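Local coordinates for lipolytic enzyme, g-d-s-l (Clostridium thermocellum, PDB 2W1W), which carries a family 6 carbohydrate-binding module, a beta-sandwich domain with a bound calcium ion, at residues A[68-73]-A[119-124]; A[39-44]-A[109-114]. All coordinates share one frame; numbering follows the deposited sequence.

Interaction 1: A[68-73]-A[119-124]. With CA (calcium ion), chain C.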
loop_
_atom_site.group_PDB
_atom_site.type_symbol
_atom_site.label_atom_id
_atom_site.label_comp_id
_atom_site.label_asym_id
_atom_site.label_seq_id
_atom_site.Cartn_x
_atom_site.Cartn_y
_atom_site.Cartn_z
ATOM N N ARG A 68 6.072 3.440 10.309
ATOM C CA ARG A 68 6.414 3.927 8.991
ATOM C C ARG A 68 5.143 4.426 8.256
ATOM O O ARG A 68 4.617 3.760 7.352
ATOM C CB ARG A 68 7.118 2.853 8.185
ATOM C CG ARG A 68 8.546 2.595 8.639
ATOM C CD ARG A 68 9.294 1.724 7.668
ATOM N NE ARG A 68 10.709 1.668 8.056
ATOM C CZ ARG A 68 11.677 1.268 7.262
ATOM N NH1 ARG A 68 11.424 0.906 6.019
ATOM N NH2 ARG A 68 12.919 1.240 7.724
ATOM N N PRO A 69 4.633 5.592 8.665
ATOM C CA PRO A 69 3.351 6.055 8.128
ATOM C C PRO A 69 3.437 6.512 6.705
ATOM O O PRO A 69 4.488 6.888 6.196
ATOM C CB PRO A 69 2.999 7.228 9.047
ATOM C CG PRO A 69 4.310 7.727 9.526
ATOM C CD PRO A 69 5.190 6.551 9.647
ATOM N N MET A 70 2.296 6.439 6.048
ATOM C CA MET A 70 2.201 6.842 4.654
ATOM C C MET A 70 0.971 7.698 4.395
ATOM O O MET A 70 -0.072 7.540 4.979
ATOM C CB MET A 70 2.210 5.635 3.724
ATOM C CG MET A 70 3.464 4.797 3.829
ATOM S SD MET A 70 3.775 3.781 2.383
ATOM C CE MET A 70 2.573 2.453 2.604
ATOM N N ARG A 71 1.157 8.591 3.445
ATOM C CA ARG A 71 0.096 9.424 2.870
ATOM C C ARG A 71 -0.650 8.613 1.822
ATOM O O ARG A 71 -0.040 8.033 0.933
ATOM C CB ARG A 71 0.709 10.670 2.214
ATOM C CG ARG A 71 -0.275 11.496 1.403
ATOM C CD ARG A 71 0.473 12.550 0.547
ATOM N NE ARG A 71 1.148 13.494 1.406
ATOM C CZ ARG A 71 2.248 14.183 1.118
ATOM N NH1 ARG A 71 2.875 14.066 -0.046
ATOM N NH2 ARG A 71 2.713 15.021 2.027
ATOM N N ILE A 72 -1.967 8.561 1.959
ATOM C CA ILE A 72 -2.801 7.869 0.984
ATOM C C ILE A 72 -3.553 8.919 0.167
ATOM O O ILE A 72 -4.279 9.731 0.690
ATOM C CB ILE A 72 -3.797 6.862 1.627
ATOM C CG1 ILE A 72 -3.098 5.960 2.673
ATOM C CG2 ILE A 72 -4.514 6.068 0.521
ATOM C CD1 ILE A 72 -1.984 5.097 2.116
ATOM N N THR A 73 -3.316 8.856 -1.128
ATOM C CA THR A 73 -3.903 9.752 -2.126
ATOM C C THR A 73 -4.791 8.942 -3.058
ATOM O O THR A 73 -4.434 7.848 -3.500
ATOM C CB THR A 73 -2.805 10.485 -2.928
ATOM O OG1 THR A 73 -1.823 11.059 -2.040
ATOM C CG2 THR A 73 -3.421 11.577 -3.809
ATOM N N GLY A 119 11.304 5.911 5.324
ATOM C CA GLY A 119 10.557 5.329 4.225
ATOM C C GLY A 119 9.356 4.569 4.692
ATOM O O GLY A 119 8.945 4.624 5.827
ATOM N N GLY A 120 8.731 3.934 3.732
ATOM C CA GLY A 120 7.516 3.154 3.957
ATOM C C GLY A 120 7.861 1.740 4.406
ATOM O O GLY A 120 9.005 1.292 4.316
ATOM N N PRO A 121 6.841 1.002 4.832
ATOM C CA PRO A 121 7.018 -0.409 5.080
ATOM C C PRO A 121 7.201 -1.156 3.758
ATOM O O PRO A 121 6.945 -0.594 2.693
ATOM C CB PRO A 121 5.672 -0.791 5.691
ATOM C CG PRO A 121 4.706 0.094 4.973
ATOM C CD PRO A 121 5.422 1.401 4.822
ATOM N N ASN A 122 7.546 -2.436 3.826
ATOM C CA ASN A 122 7.493 -3.302 2.637
ATOM C C ASN A 122 6.041 -3.661 2.392
ATOM O O ASN A 122 5.316 -3.998 3.328
ATOM C CB ASN A 122 8.337 -4.556 2.812
ATOM C CG ASN A 122 9.829 -4.263 2.835
ATOM O OD1 ASN A 122 10.266 -3.180 2.455
ATOM N ND2 ASN A 122 10.619 -5.244 3.287
ATOM N N VAL A 123 5.588 -3.494 1.158
ATOM C CA VAL A 123 4.145 -3.689 0.836
ATOM C C VAL A 123 3.982 -4.818 -0.161
ATOM O O VAL A 123 4.565 -4.829 -1.248
ATOM C CB VAL A 123 3.500 -2.387 0.279
ATOM C CG1 VAL A 123 2.041 -2.622 -0.171
ATOM C CG2 VAL A 123 3.536 -1.277 1.286
ATOM N N ASP A 124 3.183 -5.782 0.258
ATOM C CA ASP A 124 2.896 -7.000 -0.500
ATOM C C ASP A 124 1.902 -6.744 -1.634
ATOM O O ASP A 124 2.105 -7.173 -2.777
ATOM C CB ASP A 124 2.364 -8.085 0.444
ATOM C CG ASP A 124 2.333 -9.461 -0.163
ATOM O OD1 ASP A 124 3.058 -9.731 -1.160
ATOM O OD2 ASP A 124 1.526 -10.272 0.367
HETATM CA CA CA C . 3.126 -9.370 -3.406
HETATM O O HOH W 1 7.105 6.875 5.756
HETATM O O HOH W 2 1.694 -9.179 -5.003
#

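Interaction 2: A[39-44]-A[109-114]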
loop_
_atom_site.group_PDB
_atom_site.type_symbol
_atom_site.label_atom_id
_atom_site.label_comp_id
_atom_site.label_asym_id
_atom_site.label_seq_id
_atom_site.Cartn_x
_atom_site.Cartn_y
_atom_site.Cartn_z
ATOM N N GLY A 39 9.661 9.907 0.655
ATOM C CA GLY A 39 9.149 10.385 -0.628
ATOM C C GLY A 39 8.755 9.379 -1.683
ATOM O O GLY A 39 8.070 9.723 -2.653
ATOM N N GLY A 40 9.228 8.160 -1.520
ATOM C CA GLY A 40 8.867 7.094 -2.472
ATOM C C GLY A 40 7.390 6.799 -2.422
ATOM O O GLY A 40 6.710 7.121 -1.458
ATOM N N TYR A 41 6.897 6.195 -3.491
ATOM C CA TYR A 41 5.477 5.782 -3.517
ATOM C C TYR A 41 5.252 4.579 -4.378
ATOM O O TYR A 41 6.075 4.191 -5.229
ATOM C CB TYR A 41 4.562 6.944 -3.990
ATOM C CG TYR A 41 4.703 7.432 -5.433
ATOM C CD1 TYR A 41 4.268 6.662 -6.496
ATOM C CD2 TYR A 41 5.224 8.699 -5.719
ATOM C CE1 TYR A 41 4.358 7.114 -7.805
ATOM C CE2 TYR A 41 5.321 9.163 -7.044
ATOM C CZ TYR A 41 4.895 8.352 -8.073
ATOM O OH TYR A 41 4.958 8.746 -9.403
ATOM N N ILE A 42 4.090 4.027 -4.115
ATOM C CA ILE A 42 3.509 2.972 -4.932
ATOM C C ILE A 42 2.092 3.399 -5.302
ATOM O O ILE A 42 1.414 4.063 -4.545
ATOM C CB ILE A 42 3.518 1.613 -4.216
ATOM C CG1 ILE A 42 2.530 1.618 -3.029
ATOM C CG2 ILE A 42 4.944 1.270 -3.780
ATOM C CD1 ILE A 42 2.548 0.364 -2.166
ATOM N N GLU A 43 1.683 3.030 -6.489
ATOM C CA GLU A 43 0.343 3.370 -6.939
ATOM C C GLU A 43 -0.217 2.363 -7.918
ATOM O O GLU A 43 0.521 1.680 -8.632
ATOM C CB GLU A 43 0.297 4.783 -7.478
ATOM C CG GLU A 43 0.783 4.967 -8.799
ATOM C CD GLU A 43 0.547 6.386 -9.329
ATOM O OE1 GLU A 43 0.334 7.352 -8.557
ATOM O OE2 GLU A 43 0.601 6.530 -10.573
ATOM N N TRP A 44 -1.536 2.227 -7.866
ATOM C CA TRP A 44 -2.246 1.375 -8.794
ATOM C C TRP A 44 -3.428 2.118 -9.376
ATOM O O TRP A 44 -3.964 3.048 -8.810
ATOM C CB TRP A 44 -2.813 0.125 -8.094
ATOM C CG TRP A 44 -1.820 -0.887 -7.584
ATOM C CD1 TRP A 44 -1.363 -1.995 -8.254
ATOM C CD2 TRP A 44 -1.223 -0.940 -6.273
ATOM N NE1 TRP A 44 -0.512 -2.697 -7.456
ATOM C CE2 TRP A 44 -0.423 -2.093 -6.234
ATOM C CE3 TRP A 44 -1.258 -0.119 -5.147
ATOM C CZ2 TRP A 44 0.290 -2.473 -5.090
ATOM C CZ3 TRP A 44 -0.550 -0.497 -4.036
ATOM C CH2 TRP A 44 0.214 -1.638 -4.015
ATOM N N VAL A 109 -6.875 6.345 -9.119
ATOM C CA VAL A 109 -5.427 6.244 -8.903
ATOM C C VAL A 109 -5.193 6.333 -7.423
ATOM O O VAL A 109 -5.487 7.353 -6.778
ATOM C CB VAL A 109 -4.660 7.363 -9.632
ATOM C CG1 VAL A 109 -3.163 7.226 -9.378
ATOM C CG2 VAL A 109 -4.975 7.404 -11.182
ATOM N N ILE A 110 -4.717 5.227 -6.877
ATOM C CA ILE A 110 -4.492 5.078 -5.441
ATOM C C ILE A 110 -3.027 4.949 -5.170
ATOM O O ILE A 110 -2.389 4.049 -5.668
ATOM C CB ILE A 110 -5.266 3.891 -4.863
ATOM C CG1 ILE A 110 -6.768 4.065 -5.190
ATOM C CG2 ILE A 110 -5.073 3.845 -3.324
ATOM C CD1 ILE A 110 -7.678 3.004 -4.599
ATOM N N ARG A 111 -2.510 5.903 -4.393
ATOM C CA ARG A 111 -1.065 6.038 -4.141
ATOM C C ARG A 111 -0.821 6.039 -2.647
ATOM O O ARG A 111 -1.582 6.618 -1.889
ATOM C CB ARG A 111 -0.519 7.333 -4.750
ATOM C CG ARG A 111 0.985 7.509 -4.565
ATOM C CD ARG A 111 1.492 8.881 -5.041
ATOM N NE ARG A 111 1.388 9.000 -6.489
ATOM C CZ ARG A 111 1.868 10.008 -7.198
ATOM N NH1 ARG A 111 2.460 11.031 -6.600
ATOM N NH2 ARG A 111 1.740 9.995 -8.517
ATOM N N ALA A 112 0.245 5.352 -2.248
ATOM C CA ALA A 112 0.776 5.380 -0.853
ATOM C C ALA A 112 2.191 5.895 -0.874
ATOM O O ALA A 112 3.074 5.252 -1.459
ATOM C CB ALA A 112 0.746 3.962 -0.236
ATOM N N THR A 113 2.402 7.050 -0.236
ATOM C CA THR A 113 3.689 7.789 -0.281
ATOM C C THR A 113 4.318 7.825 1.109
ATOM O O THR A 113 3.692 8.167 2.082
ATOM C CB THR A 113 3.467 9.235 -0.757
ATOM O OG1 THR A 113 2.820 9.242 -2.055
ATOM C CG2 THR A 113 4.782 10.018 -0.838
ATOM N N ALA A 114 5.588 7.488 1.168
ATOM C CA ALA A 114 6.373 7.584 2.417
ATOM C C ALA A 114 6.534 9.030 2.849
ATOM O O ALA A 114 7.027 9.857 2.094
ATOM C CB ALA A 114 7.765 6.917 2.208
HETATM O O HOH W 3 0.991 8.794 -11.523
#

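Interaction 1: A[68-73]-A[119-124]
R68 lays its side chain along the backbone of G119 and G120 and closes the contact with one charged hydrogen bond. The chain runs extended from CG to NE, which carries the guanidinium past the first glycine to the second. There R68 NH1 donates to G120 O over 3.0 Å, with an N-H...O angle of 156°. The oxygen lies at the edge of the guanidinium, near its plane, whereas the donor stands above the carbonyl plane of G120. On the way the aliphatic part of R68 brushes G119 O, with CD 3.5 Å from it. A long, partly apolar chain with a polar end suits this path beside buried peptide groups. R68 O is less well served: it is buried against P121 CD at 3.6 Å and has no hydrogen-bonding partner in the model.

P69 takes part through its carbonyl, as a water donates to P69 O at 2.7 Å and, weakly, to G119 O.

M70 points into the interior and reaches toward the P121 ring, which meets it at CD. The bend at chi3, -76°, turns its methyl group to the proline, M70 CE to P121 CD being 3.8 Å; M70 CE also reaches V123 CG2 at 4.1 Å. Its sulfur passes over G120, where M70 SD lies 4.1 Å from G120 CA and the absence of a side chain leaves room for it. Flexible methionine and compact proline and valine thus pack between two strands that share no backbone hydrogen bonds here.

From V123 strand 122-129 runs on to D124, which binds calcium through both O and OD1; T27 and C30 complete the protein ligands. Apolar side chains meeting between facing sheets are characteristic of the beta-sandwich of family 6 carbohydrate-binding modules.

Interaction 2: A[39-44]-A[109-114]
Y41 and R111 stack across two antiparallel strands, and E43 grips the same arginine from its edge. The guanidinium lies flat on the tyrosine ring, with planes 4° apart and R111 CZ 3.6 Å from the ring centroid: a cation-pi contact over the face. R111 CD adds a CH-pi contact to that face. A bend at chi3, -68°, folds the end of the arginine back over the ring, so its charge and its methylene are both used.

The salt bridge is side-on and converges on one oxygen. E43 OE1 accepts from R111 NE at 2.8 Å and from R111 NH2 at 3.0 Å; both nitrogens approach from the same face of the carboxylate, whereas the oxygen lies in the guanidinium plane. A water lies close to E43 OE2 and is weakly bonded to R111 NH2. Ring and carboxylate together limit rotation of the guanidinium.

Backbone bonds set the register. I42 pairs with A112, and W44 with I110, each through two hydrogen bonds. Just before strand 41-48 begins, G40 O accepts from A114 N at 2.9 Å and G39 N donates to A114 O. G39 has a positive phi of 97°, a conformation easily reached by glycine.

Apolar packing occupies the other face, where I42, in one of its two conformers, meets A112 CB through CG1; the small alanine also touches M70 and I72 of strand 70-74. W44 is buried there, its NE1 bonded to Q8 O.

Strand 106-114 lies between strands 41-48 and 70-74, and strand 13-15 flanks 41-48 at the sheet edge; toward strand 122-129 of the opposing sheet, W44 packs on L126 and the same conformer of I42 on V123.

In the fold
Interactions 1 and 2 lie about 8 Å apart, centre to centre, in the same beta-sandwich. Interaction 2 joins neighbouring strands within the five-stranded sheet; interaction 1 links strand 70-74 of that sheet to strand 122-129 of the four-stranded one. Strand 106-114 connects them, because its other edge pairs with strand 70-74: T73 O to R111 N and R71 O to T113 N, both 2.9 Å, are probable hydrogen bonds. The segments alternate along the chain, in the order 39-44, 68-73, 109-114, 119-124, so distant parts of the sequence interlock in one module. One contact thus knits a sheet, and the other fastens both sheets together on the strand that carries a calcium ligand.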